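Local coordinates for protein aminotransferase class-III (Sphaerobacter thermophilus DSM 20745, PDB 6K8H) that belongs to the PLP-dependent class-III aminotransferase family, where it is known as an omega-transaminase, and holds (5-hydroxy-4,6-dimethylpyridin-3-yl)methyl dihydrogen phosphate in a buried pocket, at residues D66-T72 with F418-S422; E256-R261 with M280-I284; D174-V178 with R207-Q211. All coordinates share one frame; numbering follows the deposited sequence.

Interactions 1 and 2 are buried neighbours near the middle of the subunit, their centres about 13 Å apart, whereas interaction 3 is a surface contact whose centre lies about 29 Å from that of interaction 2. R261 of interaction 2 donates to backbone carbonyls of T72 and L421 in interaction 1. Waters bridge all three. A backbone bond, a sulfur and a buried carboxylate mark interaction 1; the aliphatic interaction 2 is joined across its backbones through water, without a direct bond, and includes the lysine bonded to the ligand. Interaction 2 lies at strands 251-255 and 277-281 of the seven-stranded sheet; interaction 3, on a helix flanking edge strand 194-197, relies on a phenyl ring, leucine and arginine.

Interaction 1 (D66-T72 with F418-S422); sequences DFVNNYT and FGCLS
F67 and C420 bring their CA atoms to 5.1 Å where residues 66-72 meet the edge strand 418-420, and a single backbone bond, C420 N to F67 O with an N-H...O angle of 155°, ties the two segments. Beyond this point the chain of N69, N70, Y71 and T72 coils into one short left-handed turn, closed by T72 N donating to V68 O at 2.9 Å. C420 reaches into that turn. Its SG sits between the backbone N and the carbonyl carbon (chi1 61°), a placement that brings it within 3.2 Å of V68 O and against CB of N69. T72 also packs on the sulfur: its CG2 lies 3.8 Å from C420 SG and meets CZ of F418, whose side chain crosses that of T72 at about a right angle. The hydroxyl of T72 is used locally, OG1 donating to Y71 O at 2.6 Å. Just past the strand, F67 and L421 run side by side, and L421 CD2 approaches the edge of the ring at CE2, 3.9 Å away. A water joins D66 O, to which it donates, and S422 OG. The turn is prepared by D66, whose OD1 accepts from V68 N at 2.8 Å, nearly along the C-O bond, and from N69 N at 2.7 Å, from 44° above the carboxylate plane, forming an Asx turn and the wider Asx motif. OD2 is held by H78, and N70 ND2 bonds to T317 O of the second subunit. With both oxygens of this buried carboxylate engaged by donors, D66 is probably ionised, and its bonds to the successive amides of V68 and N69 would hold the start of the left-handed turn in place beside C420.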
loop_
_atom_site.group_PDB
_atom_site.type_symbol
_atom_site.label_atom_id
_atom_site.label_comp_id
_atom_site.label_asym_id
_atom_site.label_seq_id
_atom_site.Cartn_x
_atom_site.Cartn_y
_atom_site.Cartn_z
ATOM N N ASP B 66 24.306 10.158 0.701
ATOM C CA ASP B 66 23.180 9.283 1.035
ATOM C C ASP B 66 23.471 7.874 0.525
ATOM O O ASP B 66 23.437 7.629 -0.687
ATOM C CB ASP B 66 21.880 9.818 0.436
ATOM C CG ASP B 66 20.640 9.115 0.982
ATOM O OD1 ASP B 66 20.757 7.986 1.498
ATOM O OD2 ASP B 66 19.528 9.694 0.897
ATOM N N PHE B 67 23.791 6.962 1.447
ATOM C CA PHE B 67 23.937 5.543 1.145
ATOM C C PHE B 67 22.752 4.719 1.646
ATOM O O PHE B 67 22.869 3.499 1.795
ATOM C CB PHE B 67 25.234 4.998 1.728
ATOM C CG PHE B 67 26.458 5.501 1.031
ATOM C CD1 PHE B 67 26.969 6.754 1.323
ATOM C CD2 PHE B 67 27.098 4.724 0.082
ATOM C CE1 PHE B 67 28.121 7.226 0.682
ATOM C CE2 PHE B 67 28.236 5.180 -0.567
ATOM C CZ PHE B 67 28.744 6.432 -0.271
ATOM N N VAL B 68 21.621 5.360 1.923
ATOM C CA VAL B 68 20.389 4.665 2.285
ATOM C C VAL B 68 19.373 4.737 1.158
ATOM O O VAL B 68 18.784 3.725 0.784
ATOM C CB VAL B 68 19.794 5.221 3.597
ATOM C CG1 VAL B 68 18.568 4.404 4.021
ATOM C CG2 VAL B 68 20.845 5.257 4.694
ATOM N N ASN B 69 19.153 5.938 0.611
ATOM C CA ASN B 69 18.302 6.144 -0.560
ATOM C C ASN B 69 16.922 5.524 -0.366
ATOM O O ASN B 69 16.442 4.729 -1.181
ATOM C CB ASN B 69 18.983 5.605 -1.812
ATOM C CG ASN B 69 20.334 6.234 -2.029
ATOM O OD1 ASN B 69 21.378 5.593 -1.837
ATOM N ND2 ASN B 69 20.332 7.506 -2.412
ATOM N N ASN B 70 16.289 5.905 0.742
ATOM C CA ASN B 70 14.978 5.387 1.133
ATOM C C ASN B 70 14.968 3.860 1.089
ATOM O O ASN B 70 14.098 3.225 0.487
ATOM C CB ASN B 70 13.864 5.974 0.272
ATOM C CG ASN B 70 12.546 6.008 1.011
ATOM O OD1 ASN B 70 12.539 6.113 2.231
ATOM N ND2 ASN B 70 11.434 5.902 0.288
ATOM N N TYR B 71 15.979 3.275 1.732
ATOM C CA TYR B 71 16.141 1.829 1.835
ATOM C C TYR B 71 16.159 1.169 0.455
ATOM O O TYR B 71 15.455 0.195 0.194
ATOM C CB TYR B 71 15.083 1.234 2.769
ATOM C CG TYR B 71 15.502 1.511 4.207
ATOM C CD1 TYR B 71 15.184 2.715 4.827
ATOM C CD2 TYR B 71 16.305 0.616 4.895
ATOM C CE1 TYR B 71 15.617 2.993 6.126
ATOM C CE2 TYR B 71 16.731 0.873 6.190
ATOM C CZ TYR B 71 16.394 2.063 6.799
ATOM O OH TYR B 71 16.831 2.315 8.085
ATOM N N THR B 72 17.015 1.710 -0.418
ATOM C CA THR B 72 17.392 1.245 -1.765
ATOM C C THR B 72 16.363 1.590 -2.839
ATOM O O THR B 72 16.563 1.181 -3.997
ATOM C CB THR B 72 17.691 -0.271 -1.859
ATOM O OG1 THR B 72 16.475 -1.034 -1.843
ATOM C CG2 THR B 72 18.606 -0.736 -0.730
ATOM N N PHE B 418 24.205 -1.328 6.603
ATOM C CA PHE B 418 23.712 -1.843 5.309
ATOM C C PHE B 418 23.587 -0.593 4.435
ATOM O O PHE B 418 23.017 0.392 4.895
ATOM C CB PHE B 418 22.344 -2.504 5.450
ATOM C CG PHE B 418 21.640 -2.690 4.132
ATOM C CD1 PHE B 418 22.119 -3.592 3.200
ATOM C CD2 PHE B 418 20.515 -1.947 3.814
ATOM C CE1 PHE B 418 21.472 -3.768 1.989
ATOM C CE2 PHE B 418 19.874 -2.120 2.599
ATOM C CZ PHE B 418 20.355 -3.028 1.688
ATOM N N GLY B 419 24.121 -0.635 3.221
ATOM C CA GLY B 419 24.080 0.535 2.371
ATOM C C GLY B 419 23.938 0.181 0.905
ATOM O O GLY B 419 24.061 -0.979 0.494
ATOM N N CYS B 420 23.640 1.210 0.118
ATOM C CA CYS B 420 23.418 1.053 -1.314
ATOM C C CYS B 420 23.998 2.253 -2.054
ATOM O O CYS B 420 24.015 3.382 -1.553
ATOM C CB CYS B 420 21.935 0.851 -1.654
ATOM S SG CYS B 420 20.867 2.234 -1.185
ATOM N N LEU B 421 24.475 1.998 -3.261
ATOM C CA LEU B 421 24.905 3.085 -4.128
ATOM C C LEU B 421 23.746 3.652 -4.955
ATOM O O LEU B 421 22.709 3.020 -5.152
ATOM C CB LEU B 421 26.013 2.611 -5.068
ATOM C CG LEU B 421 27.141 1.770 -4.489
ATOM C CD1 LEU B 421 28.059 1.290 -5.612
ATOM C CD2 LEU B 421 27.923 2.595 -3.483
ATOM N N SER B 422 23.945 4.875 -5.438
ATOM C CA SER B 422 23.050 5.508 -6.392
ATOM C C SER B 422 23.833 5.917 -7.642
ATOM O O SER B 422 25.055 6.116 -7.601
ATOM C CB SER B 422 22.354 6.716 -5.758
ATOM O OG SER B 422 23.298 7.722 -5.412
HETATM O O HOH W 1 22.582 8.863 -3.202
#

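Interaction 2 (E256-R261 with M280-I284); sequences EVISLR and MGKII. With PLR ((5-hydroxy-4,6-dimethylpyridin-3-yl)methyl dihydrogen phosphate), chain D.
V257 and K282 cross at about a right angle, with V257 CG1 3.6 Å from K282 NZ, while CB of the same valine lies 3.5 Å from N1 of the bound (5-hydroxy-4,6-dimethylpyridin-3-yl)methyl dihydrogen phosphate. The lysine chain runs nearly extended until chi4 (83°), where a bend turns NZ to C4A of the ligand, to which it is covalently bonded at 1.9 Å. Nearer the lysine backbone, I258 CG1 packs obliquely on K282 CD at 3.6 Å and also touches the ligand O3. Away from the ligand, L260 CD2 meets I284 CG2 at 3.6 Å, the two side chains perpendicular, and both methyls of L260 lean on the CG-SD part of M280. I283 CD1 fits against R261 CB at 3.9 Å. Two waters sew the backbones together, one between E256 O and G281 N, the other between V257 O and I283 N. Residues 256-261 follow strand 251-255, and 280-284 take in the end of the adjacent parallel strand 277-281 and the turn after it. M280 and I284 pack on A292 of strand 291-295, I258 and R261 on L373 of strand 373-377, and T317 of the second subunit touches K282.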
loop_
_atom_site.group_PDB
_atom_site.type_symbol
_atom_site.label_atom_id
_atom_site.label_comp_id
_atom_site.label_asym_id
_atom_site.label_seq_id
_atom_site.Cartn_x
_atom_site.Cartn_y
_atom_site.Cartn_z
ATOM N N GLU B 256 11.777 -9.911 -4.164
ATOM C CA GLU B 256 12.840 -9.079 -4.712
ATOM C C GLU B 256 12.539 -7.592 -4.558
ATOM O O GLU B 256 12.992 -6.781 -5.368
ATOM C CB GLU B 256 13.102 -9.421 -6.180
ATOM C CG GLU B 256 13.549 -10.872 -6.404
ATOM C CD GLU B 256 14.734 -10.997 -7.375
ATOM O OE1 GLU B 256 15.685 -10.179 -7.297
ATOM O OE2 GLU B 256 14.709 -11.925 -8.209
ATOM N N VAL B 257 11.769 -7.215 -3.531
ATOM C CA VAL B 257 11.446 -5.801 -3.350
ATOM C C VAL B 257 12.727 -4.978 -3.232
ATOM O O VAL B 257 12.814 -3.866 -3.770
ATOM C CB VAL B 257 10.513 -5.612 -2.137
ATOM C CG1 VAL B 257 10.347 -4.131 -1.803
ATOM C CG2 VAL B 257 9.144 -6.228 -2.430
ATOM N N ILE B 258 13.755 -5.529 -2.588
ATOM C CA ILE B 258 15.089 -4.939 -2.609
ATOM C C ILE B 258 15.988 -5.583 -3.666
ATOM O O ILE B 258 16.707 -4.878 -4.373
ATOM C CB ILE B 258 15.754 -5.012 -1.215
ATOM C CG1 ILE B 258 15.187 -3.924 -0.289
ATOM C CG2 ILE B 258 17.282 -4.848 -1.337
ATOM C CD1 ILE B 258 15.920 -3.813 1.054
ATOM N N SER B 259 16.002 -6.919 -3.763
ATOM C CA SER B 259 17.062 -7.598 -4.520
ATOM C C SER B 259 16.938 -7.435 -6.034
ATOM O O SER B 259 17.882 -7.802 -6.751
ATOM C CB SER B 259 17.162 -9.077 -4.132
ATOM O OG SER B 259 16.097 -9.828 -4.681
ATOM N N LEU B 260 15.797 -6.961 -6.549
ATOM C CA LEU B 260 15.632 -6.869 -8.000
ATOM C C LEU B 260 16.700 -5.985 -8.630
ATOM O O LEU B 260 17.026 -6.154 -9.809
ATOM C CB LEU B 260 14.243 -6.330 -8.354
ATOM C CG LEU B 260 13.744 -6.551 -9.789
ATOM C CD1 LEU B 260 13.216 -7.966 -9.993
ATOM C CD2 LEU B 260 12.664 -5.521 -10.159
ATOM N N ARG B 261 17.285 -5.096 -7.834
ATOM C CA ARG B 261 18.298 -4.145 -8.355
ATOM C C ARG B 261 19.661 -4.833 -8.519
ATOM O O ARG B 261 20.582 -4.145 -8.929
ATOM C CB ARG B 261 18.437 -2.938 -7.424
ATOM C CG ARG B 261 19.186 -3.238 -6.137
ATOM C CD ARG B 261 20.098 -2.101 -5.724
ATOM N NE ARG B 261 19.384 -0.893 -5.348
ATOM C CZ ARG B 261 19.954 0.290 -5.178
ATOM N NH1 ARG B 261 19.218 1.330 -4.836
ATOM N NH2 ARG B 261 21.251 0.432 -5.363
ATOM N N MET B 280 7.881 -7.318 -6.001
ATOM C CA MET B 280 8.804 -6.240 -6.330
ATOM C C MET B 280 8.233 -4.937 -5.800
ATOM O O MET B 280 7.047 -4.839 -5.473
ATOM C CB MET B 280 9.019 -6.128 -7.850
ATOM C CG MET B 280 9.485 -7.412 -8.514
ATOM S SD MET B 280 9.155 -7.443 -10.293
ATOM C CE MET B 280 7.494 -8.143 -10.316
ATOM N N GLY B 281 9.082 -3.921 -5.764
ATOM C CA GLY B 281 8.696 -2.589 -5.336
ATOM C C GLY B 281 9.907 -1.685 -5.389
ATOM O O GLY B 281 10.815 -1.933 -6.186
ATOM N N LYS B 282 9.927 -0.641 -4.553
ATOM C CA LYS B 282 11.070 0.263 -4.415
ATOM C C LYS B 282 11.544 0.839 -5.758
ATOM O O LYS B 282 10.907 1.770 -6.286
ATOM C CB LYS B 282 12.187 -0.465 -3.652
ATOM C CG LYS B 282 11.783 -0.781 -2.190
ATOM C CD LYS B 282 12.949 -1.229 -1.307
ATOM C CE LYS B 282 12.658 -1.032 0.206
ATOM N NZ LYS B 282 11.864 -2.144 0.834
ATOM N N ILE B 283 12.633 0.328 -6.323
ATOM C CA ILE B 283 13.215 1.025 -7.511
ATOM C C ILE B 283 12.209 1.132 -8.662
ATOM O O ILE B 283 12.257 2.126 -9.378
ATOM C CB ILE B 283 14.517 0.349 -7.987
ATOM C CG1 ILE B 283 14.246 -0.994 -8.665
ATOM C CG2 ILE B 283 15.524 0.234 -6.854
ATOM C CD1 ILE B 283 15.397 -1.506 -9.480
ATOM N N ILE B 284 11.284 0.184 -8.766
ATOM C CA ILE B 284 10.491 0.093 -9.983
ATOM C C ILE B 284 9.475 1.224 -10.043
ATOM O O ILE B 284 8.734 1.333 -11.024
ATOM C CB ILE B 284 9.789 -1.278 -10.112
ATOM C CG1 ILE B 284 8.828 -1.521 -8.945
ATOM C CG2 ILE B 284 10.787 -2.396 -10.188
ATOM C CD1 ILE B 284 7.757 -2.567 -9.256
HETATM N N1 PLR D . 10.138 -6.988 1.094
HETATM C C2 PLR D . 11.387 -6.582 1.287
HETATM C C2A PLR D . 12.507 -7.546 1.071
HETATM C C3 PLR D . 11.649 -5.258 1.667
HETATM O O3 PLR D . 12.930 -4.878 1.844
HETATM C C4 PLR D . 10.576 -4.364 1.855
HETATM C C4A PLR D . 10.838 -2.977 2.245
HETATM C C5 PLR D . 9.273 -4.822 1.636
HETATM C C6 PLR D . 9.111 -6.133 1.279
HETATM C C5A PLR D . 8.077 -3.931 1.841
HETATM O O4P PLR D . 7.926 -2.862 0.858
HETATM P P PLR D . 7.148 -1.517 1.273
HETATM O O1P PLR D . 5.824 -1.973 1.795
HETATM O O2P PLR D . 7.973 -0.870 2.325
HETATM O O3P PLR D . 7.040 -0.686 0.035
HETATM O O HOH W 2 11.763 -4.631 -6.647
HETATM O O HOH W 3 14.129 -2.291 -5.899
#

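Interaction 3 (D174-V178 with R207-Q211); sequences DGFPV and RLIEQ
F176, L208 and R207 make most of this contact, in which a loop phenylalanine packs against the L208 side of helix 202-211. The leucine takes one face of the ring: L208 CG stands 3.7 Å from the ring centroid and only 11° off the normal, a CH-pi contact. Its two methyls spread over the same face, CD1 coming within 3.5 Å of F176 CD1 and CD2 within 3.6 Å of F176 CD2. The two side chains slide past each other in opposite directions, so the ring reaches toward the helix as the leucine reaches toward the loop. R207 comes to the far end of the ring. A bend at chi3 (-83°) brings its guanidinium round to F176 CZ, with NH1 3.5 Å away, and the two planes are inclined by 44°. CE1 of the ring lies over one face of the guanidinium, whose NH2 forms a salt bridge with D203, one turn earlier in the helix. Over the other face of the phenylalanine, toward its edge, sits a water that donates to D174 O and accepts from R207 NH1 at 2.8 Å, linking loop and helix. A second water donates to D174 OD2 and, weakly, to Q211 OE1. D174 also shapes the loop itself: its OD1 accepts from F176 N at 3.0 Å in an Asx turn. Deeper in, L208 packs on L197, and P177, beside it, on V196, both of strand 194-197. The helix joins that outermost strand to the parallel strand 216-221, a beta-alpha-beta connection in the seven-stranded sheet, whose strand order 1-7-6-5-4-2-3 is that of the large domain of fold-type I PLP enzymes; the loop 174-178, shaped by its Asx turn, packs F176 against the side of this crossover helix near the edge strand.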
loop_
_atom_site.group_PDB
_atom_site.type_symbol
_atom_site.label_atom_id
_atom_site.label_comp_id
_atom_site.label_asym_id
_atom_site.label_seq_id
_atom_site.Cartn_x
_atom_site.Cartn_y
_atom_site.Cartn_z
ATOM N N ASP B 174 11.698 -29.417 18.682
ATOM C CA ASP B 174 11.954 -30.206 17.484
ATOM C C ASP B 174 13.215 -29.772 16.744
ATOM O O ASP B 174 13.576 -30.413 15.750
ATOM C CB ASP B 174 10.740 -30.151 16.543
ATOM C CG ASP B 174 10.316 -28.727 16.191
ATOM O OD1 ASP B 174 11.061 -27.770 16.491
ATOM O OD2 ASP B 174 9.219 -28.560 15.610
ATOM N N GLY B 175 13.896 -28.722 17.203
ATOM C CA GLY B 175 15.088 -28.240 16.537
ATOM C C GLY B 175 14.853 -27.293 15.379
ATOM O O GLY B 175 15.827 -26.868 14.743
ATOM N N PHE B 176 13.603 -26.929 15.096
ATOM C CA PHE B 176 13.247 -26.036 14.005
ATOM C C PHE B 176 13.001 -24.630 14.536
ATOM O O PHE B 176 12.802 -24.438 15.741
ATOM C CB PHE B 176 11.988 -26.546 13.293
ATOM C CG PHE B 176 12.160 -27.887 12.643
ATOM C CD1 PHE B 176 13.201 -28.112 11.757
ATOM C CD2 PHE B 176 11.279 -28.926 12.926
ATOM C CE1 PHE B 176 13.362 -29.346 11.158
ATOM C CE2 PHE B 176 11.427 -30.168 12.332
ATOM C CZ PHE B 176 12.475 -30.380 11.444
ATOM N N PRO B 177 13.008 -23.614 13.667
ATOM C CA PRO B 177 12.727 -22.253 14.134
ATOM C C PRO B 177 11.317 -22.146 14.701
ATOM O O PRO B 177 10.438 -22.957 14.403
ATOM C CB PRO B 177 12.899 -21.396 12.870
ATOM C CG PRO B 177 13.780 -22.211 11.976
ATOM C CD PRO B 177 13.360 -23.632 12.236
ATOM N N VAL B 178 11.116 -21.124 15.547
ATOM C CA VAL B 178 9.853 -20.861 16.238
ATOM C C VAL B 178 9.069 -19.794 15.483
ATOM O O VAL B 178 9.643 -18.790 15.038
ATOM C CB VAL B 178 10.105 -20.407 17.694
ATOM C CG1 VAL B 178 8.808 -19.920 18.354
ATOM C CG2 VAL B 178 10.733 -21.520 18.517
ATOM N N ARG B 207 12.977 -30.948 5.386
ATOM C CA ARG B 207 12.195 -31.741 6.330
ATOM C C ARG B 207 10.893 -31.029 6.701
ATOM O O ARG B 207 9.830 -31.662 6.789
ATOM C CB ARG B 207 13.022 -32.044 7.581
ATOM C CG ARG B 207 14.161 -33.059 7.389
ATOM C CD ARG B 207 14.881 -33.325 8.722
ATOM N NE ARG B 207 15.890 -32.305 9.013
ATOM C CZ ARG B 207 16.157 -31.812 10.227
ATOM N NH1 ARG B 207 15.475 -32.240 11.286
ATOM N NH2 ARG B 207 17.106 -30.881 10.378
ATOM N N LEU B 208 10.953 -29.706 6.894
ATOM C CA LEU B 208 9.744 -28.959 7.234
ATOM C C LEU B 208 8.761 -28.896 6.066
ATOM O O LEU B 208 7.547 -29.037 6.267
ATOM C CB LEU B 208 10.117 -27.556 7.706
ATOM C CG LEU B 208 10.558 -27.508 9.167
ATOM C CD1 LEU B 208 11.293 -26.201 9.455
ATOM C CD2 LEU B 208 9.360 -27.660 10.092
ATOM N N ILE B 209 9.250 -28.669 4.852
ATOM C CA ILE B 209 8.316 -28.632 3.690
ATOM C C ILE B 209 7.670 -30.014 3.506
ATOM O O ILE B 209 6.454 -30.078 3.309
ATOM C CB ILE B 209 9.036 -28.131 2.428
ATOM C CG1 ILE B 209 9.354 -26.639 2.557
ATOM C CG2 ILE B 209 8.210 -28.436 1.193
ATOM C CD1 ILE B 209 10.331 -26.114 1.554
ATOM N N GLU B 210 8.461 -31.068 3.680
ATOM C CA GLU B 210 7.976 -32.456 3.489
ATOM C C GLU B 210 6.840 -32.735 4.479
ATOM O O GLU B 210 5.812 -33.251 4.070
ATOM C CB GLU B 210 9.154 -33.395 3.737
ATOM C CG GLU B 210 9.281 -34.472 2.688
ATOM C CD GLU B 210 8.068 -35.365 2.702
ATOM O OE1 GLU B 210 7.377 -35.347 3.716
ATOM O OE2 GLU B 210 7.819 -36.063 1.708
ATOM N N GLN B 211 7.028 -32.296 5.718
ATOM C CA GLN B 211 6.095 -32.469 6.853
ATOM C C GLN B 211 4.776 -31.739 6.579
ATOM O O GLN B 211 3.740 -32.262 6.988
ATOM C CB GLN B 211 6.776 -31.909 8.099
ATOM C CG GLN B 211 5.903 -31.899 9.338
ATOM C CD GLN B 211 6.706 -31.696 10.599
ATOM O OE1 GLN B 211 6.154 -31.441 11.665
ATOM N NE2 GLN B 211 8.016 -31.839 10.489
HETATM O O HOH W 4 15.437 -30.358 13.407
HETATM O O HOH W 5 7.544 -30.789 14.590
#